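Long-range contacts in xyloglucan-specific endo-beta-1,4-glucanase BoGH9A (Bacteroides ovatus, PDB 6DHT), which hydrolyses internal beta-1,4-glucosidic linkages in the backbone of xyloglucan, releasing xyloglucan oligosaccharides: residues A299-Y304 with T353-Y358; E341-A346 with L381-W386; H495-L500 with S546-I551. All blocks are in the same frame, centred on the assembly; numbering follows the deposited sequence.

Interaction 1: residues A299-Y304 with T353-Y358; sequences AAEKAY and TGKEIY
This contact lies on the surface of the helical catalytic domain, an (alpha/alpha)6 barrel in family 9 glycosidases. Glu-301 and Tyr-304 of helix 292-309 meet Tyr-358 near the start of helix 356-364. Helix 339-353 lies beside both, with Leu-349 touching all three side chains. Glu-301 and Tyr-304 are one helical turn apart, and Tyr-358 reaches in between them.

The Tyr-358 hydroxyl OH donates to Glu-301 OE2 at 2.8 Å. It comes to the anti lone pair of OE2, on the side away from OE1. The two side chains cross at about a right angle, and carboxylate and ring planes are 60° apart. The same ring turns its edge to a face of Tyr-304. This is a T-shaped pair with centroids 5.4 Å apart and planes at 85°. The touching atoms are Tyr-304 CD1 and Tyr-358 CE1, 3.8 Å apart. Tyr-304 presents that face with CG anti to the backbone N (chi1 -173°).

Water 1 gives one hydrogen bond to Glu-301 O and another to Tyr-358 OH. The phenol oxygen thus has a carboxylate as acceptor and a water as donor. Water 2 donates to Glu-301 OE1 at 2.6 Å and accepts from Lys-355 NZ at 2.9 Å. The direct gap from Lys-355 NZ to Glu-301 OE2 is 4.4 Å, beyond a salt bridge.

Gly-354 leaves the preceding helix with positive phi. Lys-355 N then bonds to Thr-353 OG1 at 3.1 Å, an ST turn. Thr-353 OG1 also bonds to Leu-349 O. The turn leads into the helix that carries Tyr-358.

The carboxylate therefore binds Tyr-358 directly and Lys-355 through water. Its charge is probably eased by the nearby ammonium. The edge-to-face pair, together with the hydroxyl bond, probably helps to hold the Tyr-358 ring in its orientation.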
loop_
_atom_site.group_PDB
_atom_site.type_symbol
_atom_site.label_atom_id
_atom_site.label_comp_id
_atom_site.label_asym_id
_atom_site.label_seq_id
_atom_site.Cartn_x
_atom_site.Cartn_y
_atom_site.Cartn_z
ATOM N N ALA A 299 -16.155 11.422 16.261
ATOM C CA ALA A 299 -16.453 11.488 14.840
ATOM C C ALA A 299 -16.773 10.120 14.259
ATOM O O ALA A 299 -17.665 9.964 13.423
ATOM C CB ALA A 299 -15.282 12.101 14.092
ATOM N N ALA A 300 -16.004 9.120 14.695
ATOM C CA ALA A 300 -16.217 7.753 14.240
ATOM C C ALA A 300 -17.602 7.221 14.571
ATOM O O ALA A 300 -18.253 6.605 13.735
ATOM C CB ALA A 300 -15.160 6.832 14.862
ATOM N N GLU A 301 -18.040 7.473 15.807
ATOM C CA GLU A 301 -19.325 6.963 16.270
ATOM C C GLU A 301 -20.463 7.649 15.510
ATOM O O GLU A 301 -21.410 6.995 15.087
ATOM C CB GLU A 301 -19.453 7.115 17.798
ATOM C CG GLU A 301 -18.437 6.243 18.563
ATOM C CD GLU A 301 -18.789 5.984 20.015
ATOM O OE1 GLU A 301 -18.243 6.682 20.891
ATOM O OE2 GLU A 301 -19.580 5.052 20.277
ATOM N N LYS A 302 -20.304 8.940 15.232
ATOM C CA LYS A 302 -21.297 9.658 14.437
ATOM C C LYS A 302 -21.330 9.147 12.987
ATOM O O LYS A 302 -22.388 9.018 12.384
ATOM C CB LYS A 302 -21.029 11.170 14.449
ATOM C CG LYS A 302 -21.400 11.878 15.751
ATOM C CD LYS A 302 -21.558 13.384 15.561
ATOM C CE LYS A 302 -22.824 13.731 14.758
ATOM N NZ LYS A 302 -22.976 15.198 14.524
ATOM N N ALA A 303 -20.170 8.840 12.410
ATOM C CA ALA A 303 -20.154 8.319 11.052
ATOM C C ALA A 303 -20.766 6.927 10.962
ATOM O O ALA A 303 -21.483 6.610 10.023
ATOM C CB ALA A 303 -18.716 8.289 10.509
ATOM N N TYR A 304 -20.469 6.076 11.942
ATOM C CA TYR A 304 -21.034 4.747 11.937
ATOM C C TYR A 304 -22.565 4.825 12.068
ATOM O O TYR A 304 -23.291 4.116 11.368
ATOM C CB TYR A 304 -20.409 3.927 13.077
ATOM C CG TYR A 304 -20.803 2.479 13.063
ATOM C CD1 TYR A 304 -21.922 2.041 13.755
ATOM C CD2 TYR A 304 -20.046 1.538 12.377
ATOM C CE1 TYR A 304 -22.294 0.726 13.739
ATOM C CE2 TYR A 304 -20.410 0.212 12.357
ATOM C CZ TYR A 304 -21.535 -0.189 13.048
ATOM O OH TYR A 304 -21.909 -1.507 13.034
ATOM N N THR A 353 -13.910 1.161 22.143
ATOM C CA THR A 353 -14.912 1.532 23.152
ATOM C C THR A 353 -15.230 0.407 24.118
ATOM O O THR A 353 -15.731 0.667 25.216
ATOM C CB THR A 353 -16.257 1.975 22.521
ATOM O OG1 THR A 353 -16.949 0.851 21.965
ATOM C CG2 THR A 353 -16.055 3.064 21.480
ATOM N N GLY A 354 -15.001 -0.833 23.707
ATOM C CA GLY A 354 -15.361 -1.981 24.519
ATOM C C GLY A 354 -16.831 -2.338 24.473
ATOM O O GLY A 354 -17.239 -3.324 25.093
ATOM N N LYS A 355 -17.625 -1.574 23.732
ATOM C CA LYS A 355 -19.083 -1.765 23.744
ATOM C C LYS A 355 -19.575 -2.989 22.974
ATOM O O LYS A 355 -19.272 -3.191 21.788
ATOM C CB LYS A 355 -19.806 -0.497 23.280
ATOM C CG LYS A 355 -19.570 0.684 24.166
ATOM C CD LYS A 355 -20.380 1.887 23.724
ATOM C CE LYS A 355 -20.334 2.987 24.773
ATOM N NZ LYS A 355 -21.049 4.200 24.316
ATOM N N GLU A 356 -20.344 -3.820 23.664
ATOM C CA GLU A 356 -20.860 -5.058 23.103
ATOM C C GLU A 356 -21.753 -4.818 21.886
ATOM O O GLU A 356 -21.871 -5.658 20.997
ATOM C CB GLU A 356 -21.596 -5.864 24.191
ATOM C CG GLU A 356 -20.703 -6.228 25.370
ATOM C CD GLU A 356 -21.448 -6.907 26.520
ATOM O OE1 GLU A 356 -22.690 -7.038 26.458
ATOM O OE2 GLU A 356 -20.779 -7.318 27.491
ATOM N N ILE A 357 -22.381 -3.651 21.831
ATOM C CA ILE A 357 -23.262 -3.346 20.725
ATOM C C ILE A 357 -22.475 -3.321 19.403
ATOM O O ILE A 357 -22.981 -3.742 18.362
ATOM C CB ILE A 357 -24.028 -2.027 20.984
ATOM C CG1 ILE A 357 -25.169 -1.870 19.997
ATOM C CG2 ILE A 357 -23.094 -0.817 20.962
ATOM C CD1 ILE A 357 -26.183 -0.827 20.450
ATOM N N TYR A 358 -21.224 -2.864 19.454
ATOM C CA TYR A 358 -20.361 -2.910 18.271
ATOM C C TYR A 358 -19.854 -4.322 17.955
ATOM O O TYR A 358 -19.809 -4.716 16.798
ATOM C CB TYR A 358 -19.182 -1.950 18.438
ATOM C CG TYR A 358 -19.553 -0.499 18.403
ATOM C CD1 TYR A 358 -20.235 0.021 17.315
ATOM C CD2 TYR A 358 -19.206 0.359 19.429
ATOM C CE1 TYR A 358 -20.585 1.343 17.252
ATOM C CE2 TYR A 358 -19.556 1.701 19.379
ATOM C CZ TYR A 358 -20.243 2.182 18.281
ATOM O OH TYR A 358 -20.588 3.513 18.215
HETATM O O HOH W 1 -22.200 4.772 16.475
HETATM O O HOH W 2 -18.697 5.471 23.117
#

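Interaction 2: residues E341-A346 with L381-W386; sequences EFFWAA and LGIFAW. With CA (calcium ion), chain C.
Leu-381 sets its side chain over a face of the Trp-344 indole. Its CD1 lies 3.6 Å from the centroid of the six-membered ring, nearly on the ring normal, a CH-pi contact. Its CB covers the pyrrole side, 3.7 Å from Trp-344 NE1. The indole reaches this place with CG anti to the backbone N (chi1 177°). Its NE1 is hydrogen-bonded to Glu-348.

Gly-382 is where the two backbones come closest, with its CA 4.2 Å from Trp-344 CA. Phe-343 CE2 lies 3.7 Å from Gly-382 CA. A beta carbon on Gly-382 would clash with that ring atom.

Ile-383 brings its backbone N to the edge of the Phe-343 ring, and its CG1 makes a looser contact there.

Trp-386 closes the segment. Its five-membered ring and the Phe-343 ring are near parallel, 16° apart, but slid so far that they barely overlap. Trp-386 CD1 and Phe-343 CZ touch at 3.9 Å. Trp-386 NE1 bonds to Ser-347.

The axes of 341-346 and 381-386 approach to 8.5 Å, with an angle of 29° between their directions. Glu-341 binds the calcium ion through OE1 and OE2, with Asp-335, His-337, Asp-340 and Gly-376. The site joins the start of helix 339-353 to the loop just before helix 379-386. The glycine-mediated packing of these two helices belongs to the (alpha/alpha)6 barrel of family 9.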
loop_
_atom_site.group_PDB
_atom_site.type_symbol
_atom_site.label_atom_id
_atom_site.label_comp_id
_atom_site.label_asym_id
_atom_site.label_seq_id
_atom_site.Cartn_x
_atom_site.Cartn_y
_atom_site.Cartn_z
ATOM N N GLU A 341 -16.843 -3.334 5.135
ATOM C CA GLU A 341 -16.602 -2.049 5.767
ATOM C C GLU A 341 -17.354 -1.993 7.117
ATOM O O GLU A 341 -16.846 -1.456 8.093
ATOM C CB GLU A 341 -17.008 -0.891 4.834
ATOM C CG GLU A 341 -16.075 -0.673 3.614
ATOM C CD GLU A 341 -16.339 -1.606 2.447
ATOM O OE1 GLU A 341 -17.296 -2.412 2.499
ATOM O OE2 GLU A 341 -15.576 -1.550 1.451
ATOM N N PHE A 342 -18.573 -2.532 7.162
ATOM C CA PHE A 342 -19.279 -2.643 8.437
ATOM C C PHE A 342 -18.462 -3.508 9.414
ATOM O O PHE A 342 -18.287 -3.148 10.577
ATOM C CB PHE A 342 -20.692 -3.227 8.236
ATOM C CG PHE A 342 -21.759 -2.188 7.952
ATOM C CD1 PHE A 342 -22.139 -1.298 8.932
ATOM C CD2 PHE A 342 -22.357 -2.119 6.717
ATOM C CE1 PHE A 342 -23.114 -0.353 8.695
ATOM C CE2 PHE A 342 -23.349 -1.170 6.469
ATOM C CZ PHE A 342 -23.713 -0.285 7.471
ATOM N N PHE A 343 -17.901 -4.609 8.912
ATOM C CA PHE A 343 -17.113 -5.495 9.778
ATOM C C PHE A 343 -15.891 -4.793 10.329
ATOM O O PHE A 343 -15.601 -4.845 11.528
ATOM C CB PHE A 343 -16.685 -6.747 9.032
ATOM C CG PHE A 343 -15.779 -7.637 9.822
ATOM C CD1 PHE A 343 -16.288 -8.359 10.878
ATOM C CD2 PHE A 343 -14.433 -7.774 9.507
ATOM C CE1 PHE A 343 -15.486 -9.190 11.613
ATOM C CE2 PHE A 343 -13.628 -8.606 10.243
ATOM C CZ PHE A 343 -14.152 -9.321 11.300
ATOM N N TRP A 344 -15.158 -4.125 9.446
ATOM C CA TRP A 344 -13.944 -3.431 9.874
ATOM C C TRP A 344 -14.280 -2.298 10.858
ATOM O O TRP A 344 -13.698 -2.209 11.950
ATOM C CB TRP A 344 -13.126 -2.943 8.652
ATOM C CG TRP A 344 -11.917 -2.165 9.038
ATOM C CD1 TRP A 344 -11.120 -2.369 10.119
ATOM C CD2 TRP A 344 -11.396 -1.005 8.372
ATOM N NE1 TRP A 344 -10.129 -1.412 10.183
ATOM C CE2 TRP A 344 -10.261 -0.579 9.102
ATOM C CE3 TRP A 344 -11.754 -0.308 7.213
ATOM C CZ2 TRP A 344 -9.513 0.538 8.740
ATOM C CZ3 TRP A 344 -10.993 0.805 6.847
ATOM C CH2 TRP A 344 -9.884 1.206 7.612
ATOM N N ALA A 345 -15.252 -1.461 10.507
ATOM C CA ALA A 345 -15.650 -0.387 11.402
ATOM C C ALA A 345 -16.170 -0.853 12.766
ATOM O O ALA A 345 -15.778 -0.320 13.778
ATOM C CB ALA A 345 -16.703 0.510 10.736
ATOM N N ALA A 346 -17.058 -1.843 12.759
ATOM C CA ALA A 346 -17.616 -2.328 14.021
ATOM C C ALA A 346 -16.493 -2.921 14.858
ATOM O O ALA A 346 -16.463 -2.721 16.075
ATOM C CB ALA A 346 -18.695 -3.342 13.750
ATOM N N LEU A 381 -8.669 -6.034 7.210
ATOM C CA LEU A 381 -8.266 -5.038 8.176
ATOM C C LEU A 381 -8.975 -5.303 9.500
ATOM O O LEU A 381 -8.417 -5.094 10.559
ATOM C CB LEU A 381 -8.557 -3.622 7.680
ATOM C CG LEU A 381 -7.825 -3.192 6.407
ATOM C CD1 LEU A 381 -8.118 -1.717 6.153
ATOM C CD2 LEU A 381 -6.345 -3.483 6.462
ATOM N N GLY A 382 -10.201 -5.784 9.401
ATOM C CA GLY A 382 -10.913 -6.176 10.605
ATOM C C GLY A 382 -10.283 -7.402 11.232
ATOM O O GLY A 382 -10.145 -7.503 12.466
ATOM N N ILE A 383 -9.910 -8.365 10.388
ATOM C CA ILE A 383 -9.278 -9.594 10.847
ATOM C C ILE A 383 -7.967 -9.263 11.566
ATOM O O ILE A 383 -7.682 -9.799 12.662
ATOM C CB ILE A 383 -9.046 -10.576 9.680
ATOM C CG1 ILE A 383 -10.391 -11.124 9.208
ATOM C CG2 ILE A 383 -8.124 -11.698 10.079
ATOM C CD1 ILE A 383 -10.340 -11.947 7.955
ATOM N N PHE A 384 -7.162 -8.367 10.988
ATOM C CA PHE A 384 -5.893 -8.044 11.612
ATOM C C PHE A 384 -6.110 -7.487 13.026
ATOM O O PHE A 384 -5.334 -7.778 13.946
ATOM C CB PHE A 384 -5.077 -7.018 10.790
ATOM C CG PHE A 384 -4.680 -7.453 9.386
ATOM C CD1 PHE A 384 -4.590 -8.775 9.000
ATOM C CD2 PHE A 384 -4.431 -6.473 8.435
ATOM C CE1 PHE A 384 -4.228 -9.093 7.695
ATOM C CE2 PHE A 384 -4.053 -6.794 7.149
ATOM C CZ PHE A 384 -3.957 -8.099 6.785
ATOM N N ALA A 385 -7.171 -6.700 13.186
ATOM C CA ALA A 385 -7.496 -6.120 14.486
ATOM C C ALA A 385 -7.829 -7.213 15.510
ATOM O O ALA A 385 -7.292 -7.223 16.606
ATOM C CB ALA A 385 -8.637 -5.153 14.341
ATOM N N TRP A 386 -8.679 -8.159 15.122
ATOM C CA TRP A 386 -8.997 -9.302 15.988
ATOM C C TRP A 386 -7.784 -10.171 16.347
ATOM O O TRP A 386 -7.752 -10.763 17.427
ATOM C CB TRP A 386 -10.082 -10.167 15.328
ATOM C CG TRP A 386 -11.449 -9.579 15.489
ATOM C CD1 TRP A 386 -12.114 -8.810 14.609
ATOM C CD2 TRP A 386 -12.315 -9.737 16.622
ATOM N NE1 TRP A 386 -13.341 -8.437 15.120
ATOM C CE2 TRP A 386 -13.488 -9.026 16.351
ATOM C CE3 TRP A 386 -12.201 -10.423 17.843
ATOM C CZ2 TRP A 386 -14.539 -8.952 17.265
ATOM C CZ3 TRP A 386 -13.249 -10.363 18.737
ATOM C CH2 TRP A 386 -14.403 -9.636 18.446
HETATM CA CA CA C . -16.635 -3.538 0.361
HETATM O O HOH W 3 -16.922 -5.077 -1.543
#

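Interaction 3: residues H495-L500 with S546-I551; sequences HPHHRL and SNEVAI. With IMD (imidazole), chain B; EDO (1,2-ethanediol), chain F.
The His-497 ring is met at its edge by Glu-548 OE1 and by O2 of a bound ethanediol. The His-498 ring lies between Val-549 CG2 on one face and Leu-500 CB on the opposite one. Val-549 CG2 comes to 3.4 Å from His-498 CD2. The guanidinium of Arg-499 holds both ethanediol hydroxyls, NH1 to O2 and NH2 to O1.

His-497 ND1 donates to Glu-548 OE1 at 2.8 Å, with an N-H...O angle of 159°. The acceptor is in the ring plane, but the donor stands above the carboxylate plane. Glu-548 bends at chi2 (72°) to bring its carboxylate to the ring. Its OE2 takes a bond of 2.7 Å from N1 of an imidazole, probably from the crystallisation liquor.

This is the predicted active site of a family 9 glycosidase, with Glu-548 as proton donor and Asp-171, the predicted nucleophile, close by. With an alanine in place of Glu-548, His-497 ND1 would probably lose its acceptor, the ring would be freer to turn, and the predicted proton donor would be gone.

The backbones join where His-497 N donates to Asn-547 O at 2.8 Å. His-497 is the centre of an inverse gamma turn. Asn-547 ND2 makes a weak bond to His-495 O and another to Asp-539, a further predicted active-site residue. Asn-547 OD1 is bound by Tyr-537. Pro-496 CB packs on Val-549 CG1 at 4.1 Å.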
loop_
_atom_site.group_PDB
_atom_site.type_symbol
_atom_site.label_atom_id
_atom_site.label_comp_id
_atom_site.label_asym_id
_atom_site.label_seq_id
_atom_site.Cartn_x
_atom_site.Cartn_y
_atom_site.Cartn_z
ATOM N N HIS A 495 9.411 6.899 -15.941
ATOM C CA HIS A 495 8.316 7.626 -16.605
ATOM C C HIS A 495 6.938 7.301 -16.046
ATOM O O HIS A 495 6.015 7.004 -16.780
ATOM C CB HIS A 495 8.365 7.318 -18.114
ATOM C CG HIS A 495 9.655 7.727 -18.740
ATOM N ND1 HIS A 495 9.974 9.050 -18.971
ATOM C CD2 HIS A 495 10.741 7.006 -19.091
ATOM C CE1 HIS A 495 11.194 9.115 -19.476
ATOM N NE2 HIS A 495 11.675 7.890 -19.581
ATOM N N PRO A 496 6.786 7.332 -14.717
ATOM C CA PRO A 496 5.485 6.961 -14.168
ATOM C C PRO A 496 4.338 7.845 -14.618
ATOM O O PRO A 496 4.518 9.029 -14.894
ATOM C CB PRO A 496 5.698 7.093 -12.641
ATOM C CG PRO A 496 6.805 8.101 -12.535
ATOM C CD PRO A 496 7.716 7.801 -13.679
ATOM N N HIS A 497 3.149 7.261 -14.646
ATOM C CA HIS A 497 1.927 7.977 -14.883
ATOM C C HIS A 497 1.578 8.675 -13.590
ATOM O O HIS A 497 0.842 8.143 -12.747
ATOM C CB HIS A 497 0.837 6.994 -15.322
ATOM C CG HIS A 497 -0.510 7.616 -15.534
ATOM N ND1 HIS A 497 -1.419 7.799 -14.517
ATOM C CD2 HIS A 497 -1.116 8.082 -16.656
ATOM C CE1 HIS A 497 -2.507 8.382 -14.990
ATOM N NE2 HIS A 497 -2.349 8.553 -16.295
ATOM N N HIS A 498 2.132 9.870 -13.433
ATOM C CA HIS A 498 2.084 10.596 -12.159
ATOM C C HIS A 498 2.160 12.063 -12.512
ATOM O O HIS A 498 3.208 12.541 -12.946
ATOM C CB HIS A 498 3.315 10.196 -11.328
ATOM C CG HIS A 498 3.327 10.726 -9.931
ATOM N ND1 HIS A 498 4.504 10.956 -9.238
ATOM C CD2 HIS A 498 2.325 10.995 -9.064
ATOM C CE1 HIS A 498 4.212 11.365 -8.014
ATOM N NE2 HIS A 498 2.899 11.401 -7.883
ATOM N N ARG A 499 1.068 12.783 -12.334
ATOM C CA ARG A 499 1.070 14.180 -12.756
ATOM C C ARG A 499 2.142 14.996 -12.034
ATOM O O ARG A 499 2.744 15.881 -12.637
ATOM C CB ARG A 499 -0.297 14.828 -12.602
ATOM C CG ARG A 499 -1.317 14.417 -13.679
ATOM C CD ARG A 499 -2.703 14.914 -13.338
ATOM N NE ARG A 499 -3.693 14.602 -14.376
ATOM C CZ ARG A 499 -4.213 13.403 -14.577
ATOM N NH1 ARG A 499 -3.815 12.371 -13.831
ATOM N NH2 ARG A 499 -5.128 13.219 -15.515
ATOM N N LEU A 500 2.443 14.691 -10.768
ATOM C CA LEU A 500 3.517 15.442 -10.115
ATOM C C LEU A 500 4.879 15.248 -10.775
ATOM O O LEU A 500 5.579 16.218 -11.065
ATOM C CB LEU A 500 3.632 15.067 -8.638
ATOM C CG LEU A 500 2.560 15.592 -7.688
ATOM C CD1 LEU A 500 2.813 15.045 -6.267
ATOM C CD2 LEU A 500 2.481 17.092 -7.624
ATOM N N SER A 546 -0.571 0.412 -16.739
ATOM C CA SER A 546 0.556 -0.356 -16.171
ATOM C C SER A 546 1.548 0.435 -15.326
ATOM O O SER A 546 2.364 -0.188 -14.606
ATOM C CB SER A 546 1.341 -1.100 -17.281
ATOM O OG SER A 546 2.253 -0.251 -17.993
ATOM N N ASN A 547 1.507 1.760 -15.404
ATOM C CA ASN A 547 2.561 2.589 -14.798
ATOM C C ASN A 547 2.011 3.696 -13.884
ATOM O O ASN A 547 2.692 4.674 -13.628
ATOM C CB ASN A 547 3.461 3.192 -15.905
ATOM C CG ASN A 547 4.905 3.286 -15.497
ATOM O OD1 ASN A 547 5.401 2.476 -14.694
ATOM N ND2 ASN A 547 5.640 4.210 -16.121
ATOM N N GLU A 548 0.774 3.537 -13.424
ATOM C CA GLU A 548 0.135 4.449 -12.480
ATOM C C GLU A 548 0.737 4.271 -11.069
ATOM O O GLU A 548 1.332 3.237 -10.770
ATOM C CB GLU A 548 -1.381 4.166 -12.472
ATOM C CG GLU A 548 -2.237 4.719 -11.348
ATOM C CD GLU A 548 -2.485 6.201 -11.365
ATOM O OE1 GLU A 548 -1.659 6.976 -11.900
ATOM O OE2 GLU A 548 -3.477 6.596 -10.712
ATOM N N VAL A 549 0.643 5.323 -10.269
ATOM C CA VAL A 549 1.048 5.245 -8.856
ATOM C C VAL A 549 -0.154 5.650 -8.021
ATOM O O VAL A 549 -1.062 6.320 -8.489
ATOM C CB VAL A 549 2.264 6.169 -8.564
ATOM C CG1 VAL A 549 3.460 5.757 -9.416
ATOM C CG2 VAL A 549 1.901 7.656 -8.781
ATOM N N ALA A 550 -0.206 5.219 -6.767
ATOM C CA ALA A 550 -1.370 5.480 -5.925
ATOM C C ALA A 550 -1.090 5.271 -4.450
ATOM O O ALA A 550 -0.299 4.388 -4.089
ATOM C CB ALA A 550 -2.512 4.585 -6.328
ATOM N N ILE A 551 -1.761 6.028 -3.599
ATOM C CA ILE A 551 -1.547 5.883 -2.157
ATOM C C ILE A 551 -1.884 4.486 -1.644
ATOM O O ILE A 551 -1.227 4.014 -0.692
ATOM C CB ILE A 551 -2.265 6.964 -1.336
ATOM C CG1 ILE A 551 -3.777 6.938 -1.566
ATOM C CG2 ILE A 551 -1.642 8.328 -1.576
ATOM C CD1 ILE A 551 -4.597 7.852 -0.657
HETATM N N1 IMD B . -4.871 4.957 -9.114
HETATM C C2 IMD B . -5.866 5.364 -8.294
HETATM N N3 IMD B . -6.209 4.313 -7.510
HETATM C C4 IMD B . -5.446 3.251 -7.852
HETATM C C5 IMD B . -4.598 3.660 -8.869
HETATM C C1 EDO F . -6.539 9.522 -15.624
HETATM O O1 EDO F . -6.067 10.692 -16.322
HETATM C C2 EDO F . -6.466 9.685 -14.104
HETATM O O2 EDO F . -5.094 9.806 -13.721
#

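Overall arrangement
Interactions 1 and 2 are neighbours, with centres 12 Å apart. Their segments alternate along the chain, and helix 339-353 is followed by helix 356-364. They touch through Tyr-304 and Tyr-358: Tyr-358 O is 3.5 Å from Ala-346 CB, and Tyr-304 packs on Phe-342, Ala-345 and Ala-346. Interaction 2 is buried and carries a calcium ligand, while interaction 1 lies at the surface. Interaction 3 comes later in the chain and on the opposite side of its centre. It holds two of the predicted active-site residues, His-497 and Glu-548, with Asp-171 and Asp-539 nearby. Its centre is about 30 Å from that of interaction 2 and about 37 Å from that of interaction 1.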